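Local coordinates for protein peptide chain release factor subunit 1 (Aeropyrum pernix, PDB 3AGK) that probably directs the termination of translation in response to the stop codons UAA, UAG and UGA, acting together with a GTP-binding partner subunit, at residues A[298-304]-A[362-368]; A[304-308]-A[325-331]. All coordinates share one frame; numbering follows the deposited sequence.

How the contacts relate
Both contacts lie in the third eRF1 domain, their centres about 12 Å apart, and Glu304 belongs to both. Contact 1 joins the outermost strand 300-302 to strand 362-366, whose residues are largely buried; backbone hydrogen bonds hold it, and a valine methyl lies over the bare backbone of a glycine. Contact 2 is nested inside the chain loop that contact 1 closes. It pairs the start of helix 304-312 with the turn that leads into helix 328-335 and relies on side chains: a buried tryptophan against the helix, with a salt bridge nearer the surface. Leu362 bridges the two, its CD1 lying 3.5 Å from Trp331 CZ2.

Contact 1. Residues A[298-304]-A[362-368]; sequences GMIVYGE and LAGILRF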
# COMPACT_ATOMS: atom_id res chain seq x y z
N GLY A 298 -28.23 -7.78 -20.93
CA GLY A 298 -27.41 -8.61 -21.80
C GLY A 298 -26.10 -7.96 -22.22
O GLY A 298 -25.37 -8.48 -23.05
N MET A 299 -25.80 -6.80 -21.63
CA MET A 299 -24.60 -6.06 -21.99
C MET A 299 -23.38 -6.49 -21.16
O MET A 299 -22.45 -5.72 -20.94
CB MET A 299 -24.85 -4.56 -21.82
CG MET A 299 -24.24 -3.71 -22.92
SD MET A 299 -24.93 -4.06 -24.54
CE MET A 299 -23.98 -2.93 -25.55
N ILE A 300 -23.40 -7.74 -20.70
CA ILE A 300 -22.29 -8.28 -19.92
C ILE A 300 -22.02 -9.73 -20.30
O ILE A 300 -22.84 -10.39 -20.95
CB ILE A 300 -22.58 -8.26 -18.42
CG1 ILE A 300 -23.80 -9.13 -18.13
CG2 ILE A 300 -22.76 -6.82 -17.90
CD1 ILE A 300 -24.33 -8.94 -16.75
N VAL A 301 -20.87 -10.22 -19.89
CA VAL A 301 -20.47 -11.59 -20.20
C VAL A 301 -19.73 -12.13 -18.98
O VAL A 301 -19.07 -11.38 -18.27
CB VAL A 301 -19.55 -11.61 -21.43
CG1 VAL A 301 -18.32 -10.73 -21.19
CG2 VAL A 301 -19.16 -13.03 -21.79
N TYR A 302 -19.88 -13.42 -18.72
CA TYR A 302 -19.13 -14.07 -17.65
C TYR A 302 -19.03 -15.54 -17.97
O TYR A 302 -19.72 -16.03 -18.87
CB TYR A 302 -19.77 -13.83 -16.28
CG TYR A 302 -21.27 -13.96 -16.25
CD1 TYR A 302 -21.89 -15.19 -15.96
CD2 TYR A 302 -22.09 -12.86 -16.50
CE1 TYR A 302 -23.27 -15.32 -15.94
CE2 TYR A 302 -23.47 -12.97 -16.47
CZ TYR A 302 -24.06 -14.20 -16.19
OH TYR A 302 -25.44 -14.28 -16.17
N GLY A 303 -18.18 -16.25 -17.23
CA GLY A 303 -17.84 -17.62 -17.55
C GLY A 303 -16.65 -17.55 -18.48
O GLY A 303 -16.69 -16.80 -19.47
N GLU A 304 -15.60 -18.30 -18.18
CA GLU A 304 -14.35 -18.21 -18.94
C GLU A 304 -14.53 -18.36 -20.46
O GLU A 304 -13.99 -17.57 -21.23
CB GLU A 304 -13.33 -19.22 -18.41
CG GLU A 304 -12.67 -18.74 -17.13
CD GLU A 304 -11.93 -19.84 -16.39
OE1 GLU A 304 -11.55 -20.84 -17.03
OE2 GLU A 304 -11.73 -19.68 -15.16
N LEU A 362 -14.44 -12.83 -12.42
CA LEU A 362 -14.17 -12.54 -13.84
C LEU A 362 -15.46 -12.20 -14.58
O LEU A 362 -16.35 -13.04 -14.70
CB LEU A 362 -13.57 -13.78 -14.51
CG LEU A 362 -12.49 -13.76 -15.60
CD1 LEU A 362 -12.82 -14.82 -16.67
CD2 LEU A 362 -12.27 -12.42 -16.22
N ALA A 363 -15.55 -10.99 -15.11
CA ALA A 363 -16.70 -10.62 -15.92
C ALA A 363 -16.36 -9.46 -16.84
O ALA A 363 -15.39 -8.75 -16.60
CB ALA A 363 -17.90 -10.28 -15.04
N GLY A 364 -17.15 -9.29 -17.90
CA GLY A 364 -16.93 -8.20 -18.83
C GLY A 364 -18.17 -7.36 -19.03
O GLY A 364 -19.29 -7.87 -18.98
N ILE A 365 -17.98 -6.07 -19.23
CA ILE A 365 -19.04 -5.24 -19.76
C ILE A 365 -18.84 -5.16 -21.29
O ILE A 365 -17.75 -4.84 -21.76
CB ILE A 365 -19.03 -3.85 -19.15
CG1 ILE A 365 -19.16 -3.93 -17.62
CG2 ILE A 365 -20.15 -2.97 -19.78
CD1 ILE A 365 -18.85 -2.61 -16.90
N LEU A 366 -19.88 -5.48 -22.04
CA LEU A 366 -19.81 -5.51 -23.50
C LEU A 366 -20.06 -4.13 -24.13
O LEU A 366 -20.77 -3.30 -23.58
CB LEU A 366 -20.81 -6.52 -24.05
CG LEU A 366 -20.63 -7.97 -23.61
CD1 LEU A 366 -21.66 -8.86 -24.28
CD2 LEU A 366 -19.22 -8.47 -23.91
N ARG A 367 -19.47 -3.89 -25.29
CA ARG A 367 -19.83 -2.70 -26.05
C ARG A 367 -20.99 -3.03 -26.99
O ARG A 367 -21.69 -2.13 -27.48
CB ARG A 367 -18.64 -2.12 -26.80
CG ARG A 367 -17.82 -3.16 -27.52
CD ARG A 367 -16.75 -2.50 -28.34
NE ARG A 367 -15.71 -1.87 -27.55
CZ ARG A 367 -14.45 -2.29 -27.51
NH1 ARG A 367 -14.07 -3.35 -28.22
NH2 ARG A 367 -13.56 -1.63 -26.78
N PHE A 368 -21.17 -4.32 -27.25
CA PHE A 368 -22.40 -4.82 -27.83
C PHE A 368 -22.58 -6.29 -27.49
O PHE A 368 -23.64 -6.68 -27.01
CB PHE A 368 -22.50 -4.58 -29.36
CG PHE A 368 -21.18 -4.29 -30.02
CD1 PHE A 368 -20.91 -3.04 -30.56
CD2 PHE A 368 -20.21 -5.27 -30.11
CE1 PHE A 368 -19.69 -2.77 -31.16
CE2 PHE A 368 -18.99 -5.00 -30.71
CZ PHE A 368 -18.73 -3.76 -31.24
O HOH W 1 -16.94 -15.51 -14.94
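Val301 and Leu366 form the main interlock between the antiparallel strands 300-302 and 362-366. CG1 of Val301 sits between its own backbone N and carbonyl carbon (chi1 57°), and from there it reaches over the flat backbone of Gly364, 3.7 Å from CA. Gly364, with no side chain, is the hollow into which that methyl drops. Leu366 crosses Val301 at about a right angle and brings CD2 to 3.6 Å from Val301 CG1, while its other methyl, CD1, rests against Ile300 O and Gly298 O. On the other face of the sheet the fit is shallower, Ala363 CB lying 4.2 Å from Tyr302 CB, with the phenol leading away from the strand.

In the backbone, Val301 and Gly364 make an antiparallel hydrogen-bonded pair, Gly364 N to Val301 O at 2.9 Å and Val301 N to Gly364 O at 3.0 Å. Leu366 N adds a bond to Met299 O, arriving well above the carbonyl plane, 46° out of it. At the other end Gly303 N and Leu362 O are not bonded directly; a water bridges them, accepting from the first and donating to the second. Met299 closes the opposite end: its chain bends at chi2 (63°) and lays CE against Arg367 O at 3.1 Å.

Strand 300-302 is the edge of a four-stranded mixed sheet, and strand 362-366 continues the pairing on its far side with strand 316-322. Helix 277-294 packs on the face carrying Ile300 and Ala363, through Leu293 and Phe289. The face of Val301 and Leu366 is covered by helix 304-312, where both side chains touch Ala310.

Contact 2. Residues A[304-308]-A[325-331]; sequences EKDVE and REDLEEW
Trp331 of helix 328-335 lies against the first turn of helix 304-312, and beside it Glu304, Arg325 and Asp327 form a salt-bridge network. Glu304 can be followed outward along its chain. CB comes within 4.1 Å of Trp331 CZ2, and CG moves closer to the same atom, 3.7 Å. The chain then runs on extended (chi2 166°), past the indole, carrying the carboxylate to Arg325. There OE2 offers its anti lone pair to Arg325 NH2 at 3.1 Å, in a nearly straight bond at the guanidinium edge; the two planar groups stand 78° apart.

The rest of the helical turn meets the outer end of the six-membered ring. Val307 CG1 approaches CZ3 obliquely at 3.4 Å, Glu308 CG lies near CH2, and the backbone O of Glu304 meets CH2 at the ring edge. Leu319 and Leu362 from the sheet pack against both Val307 and Trp331. Asp327, at the N-cap position of helix 328-335 though its side chain makes no capping bond, also faces Arg325, while Arg325 NE bonds Gly360 O. The indole is further tethered by NE1, which donates to Asp327 OD2 at 3.1 Å, meeting that oxygen from above the carboxylate plane.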
# COMPACT_ATOMS: atom_id res chain seq x y z
N GLU A 304 -15.60 -18.30 -18.18
CA GLU A 304 -14.35 -18.21 -18.94
C GLU A 304 -14.53 -18.36 -20.46
O GLU A 304 -13.99 -17.57 -21.23
CB GLU A 304 -13.33 -19.22 -18.41
CG GLU A 304 -12.67 -18.74 -17.13
CD GLU A 304 -11.93 -19.84 -16.39
OE1 GLU A 304 -11.55 -20.84 -17.03
OE2 GLU A 304 -11.73 -19.68 -15.16
N LYS A 305 -15.29 -19.37 -20.87
CA LYS A 305 -15.52 -19.62 -22.28
C LYS A 305 -16.18 -18.40 -22.90
O LYS A 305 -15.71 -17.90 -23.92
CB LYS A 305 -16.39 -20.87 -22.49
CG LYS A 305 -15.76 -22.16 -21.97
CD LYS A 305 -16.45 -22.69 -20.68
CE LYS A 305 -16.08 -21.87 -19.44
NZ LYS A 305 -17.29 -21.47 -18.64
N ASP A 306 -17.24 -17.90 -22.27
CA ASP A 306 -17.94 -16.72 -22.78
C ASP A 306 -17.03 -15.50 -22.85
O ASP A 306 -16.99 -14.80 -23.86
CB ASP A 306 -19.17 -16.39 -21.94
CG ASP A 306 -20.28 -17.41 -22.11
OD1 ASP A 306 -21.43 -17.13 -21.70
OD2 ASP A 306 -20.00 -18.49 -22.67
N VAL A 307 -16.29 -15.25 -21.77
CA VAL A 307 -15.40 -14.10 -21.70
C VAL A 307 -14.36 -14.19 -22.82
O VAL A 307 -14.14 -13.22 -23.54
CB VAL A 307 -14.70 -13.93 -20.33
CG1 VAL A 307 -13.69 -12.80 -20.38
CG2 VAL A 307 -15.73 -13.67 -19.22
N GLU A 308 -13.75 -15.37 -22.96
CA GLU A 308 -12.86 -15.67 -24.08
C GLU A 308 -13.45 -15.26 -25.42
O GLU A 308 -12.90 -14.41 -26.11
CB GLU A 308 -12.51 -17.16 -24.11
CG GLU A 308 -11.27 -17.53 -23.33
CD GLU A 308 -10.03 -17.58 -24.21
OE1 GLU A 308 -9.29 -16.57 -24.27
OE2 GLU A 308 -9.79 -18.64 -24.83
N ARG A 325 -7.35 -13.76 -8.50
CA ARG A 325 -7.25 -14.75 -9.57
C ARG A 325 -5.80 -15.00 -9.98
O ARG A 325 -5.06 -14.08 -10.33
CB ARG A 325 -8.07 -14.33 -10.79
CG ARG A 325 -9.54 -14.65 -10.65
CD ARG A 325 -10.30 -14.28 -11.88
NE ARG A 325 -11.27 -15.30 -12.24
CZ ARG A 325 -10.98 -16.37 -12.97
NH1 ARG A 325 -9.75 -16.55 -13.41
NH2 ARG A 325 -11.92 -17.25 -13.27
N GLU A 326 -5.40 -16.27 -9.94
CA GLU A 326 -4.05 -16.63 -10.29
C GLU A 326 -3.77 -16.34 -11.76
O GLU A 326 -2.69 -15.87 -12.11
CB GLU A 326 -3.79 -18.09 -9.93
CG GLU A 326 -4.10 -18.37 -8.47
CD GLU A 326 -3.78 -19.78 -8.04
OE1 GLU A 326 -3.92 -20.09 -6.84
OE2 GLU A 326 -3.38 -20.58 -8.92
N ASP A 327 -4.76 -16.58 -12.62
CA ASP A 327 -4.62 -16.30 -14.05
C ASP A 327 -4.77 -14.82 -14.39
O ASP A 327 -4.85 -14.44 -15.56
CB ASP A 327 -5.63 -17.13 -14.85
CG ASP A 327 -7.08 -16.83 -14.48
OD1 ASP A 327 -7.34 -15.77 -13.88
OD2 ASP A 327 -7.96 -17.66 -14.77
N LEU A 328 -4.79 -13.97 -13.37
CA LEU A 328 -5.02 -12.53 -13.57
C LEU A 328 -4.30 -11.95 -14.81
O LEU A 328 -4.92 -11.32 -15.67
CB LEU A 328 -4.64 -11.74 -12.32
CG LEU A 328 -5.17 -10.31 -12.17
CD1 LEU A 328 -4.94 -9.83 -10.75
CD2 LEU A 328 -4.52 -9.35 -13.15
N GLU A 329 -2.99 -12.17 -14.89
CA GLU A 329 -2.21 -11.50 -15.92
C GLU A 329 -2.55 -12.03 -17.30
O GLU A 329 -2.49 -11.30 -18.29
CB GLU A 329 -0.72 -11.61 -15.64
CG GLU A 329 0.10 -10.52 -16.32
CD GLU A 329 -0.27 -9.12 -15.84
OE1 GLU A 329 -0.81 -8.99 -14.72
OE2 GLU A 329 -0.02 -8.15 -16.60
N GLU A 330 -2.92 -13.31 -17.37
CA GLU A 330 -3.31 -13.91 -18.63
C GLU A 330 -4.49 -13.15 -19.23
O GLU A 330 -4.45 -12.75 -20.39
CB GLU A 330 -3.66 -15.38 -18.46
CG GLU A 330 -2.44 -16.24 -18.21
CD GLU A 330 -2.79 -17.69 -18.03
OE1 GLU A 330 -2.04 -18.40 -17.31
OE2 GLU A 330 -3.82 -18.13 -18.60
N TRP A 331 -5.52 -12.95 -18.42
CA TRP A 331 -6.66 -12.14 -18.86
C TRP A 331 -6.27 -10.70 -19.21
O TRP A 331 -6.87 -10.10 -20.10
CB TRP A 331 -7.76 -12.17 -17.81
CG TRP A 331 -8.35 -13.53 -17.70
CD1 TRP A 331 -8.11 -14.45 -16.73
CD2 TRP A 331 -9.27 -14.13 -18.61
NE1 TRP A 331 -8.83 -15.59 -16.97
CE2 TRP A 331 -9.55 -15.43 -18.12
CE3 TRP A 331 -9.88 -13.71 -19.80
CZ2 TRP A 331 -10.41 -16.30 -18.78
CZ3 TRP A 331 -10.74 -14.56 -20.44
CH2 TRP A 331 -11.00 -15.85 -19.93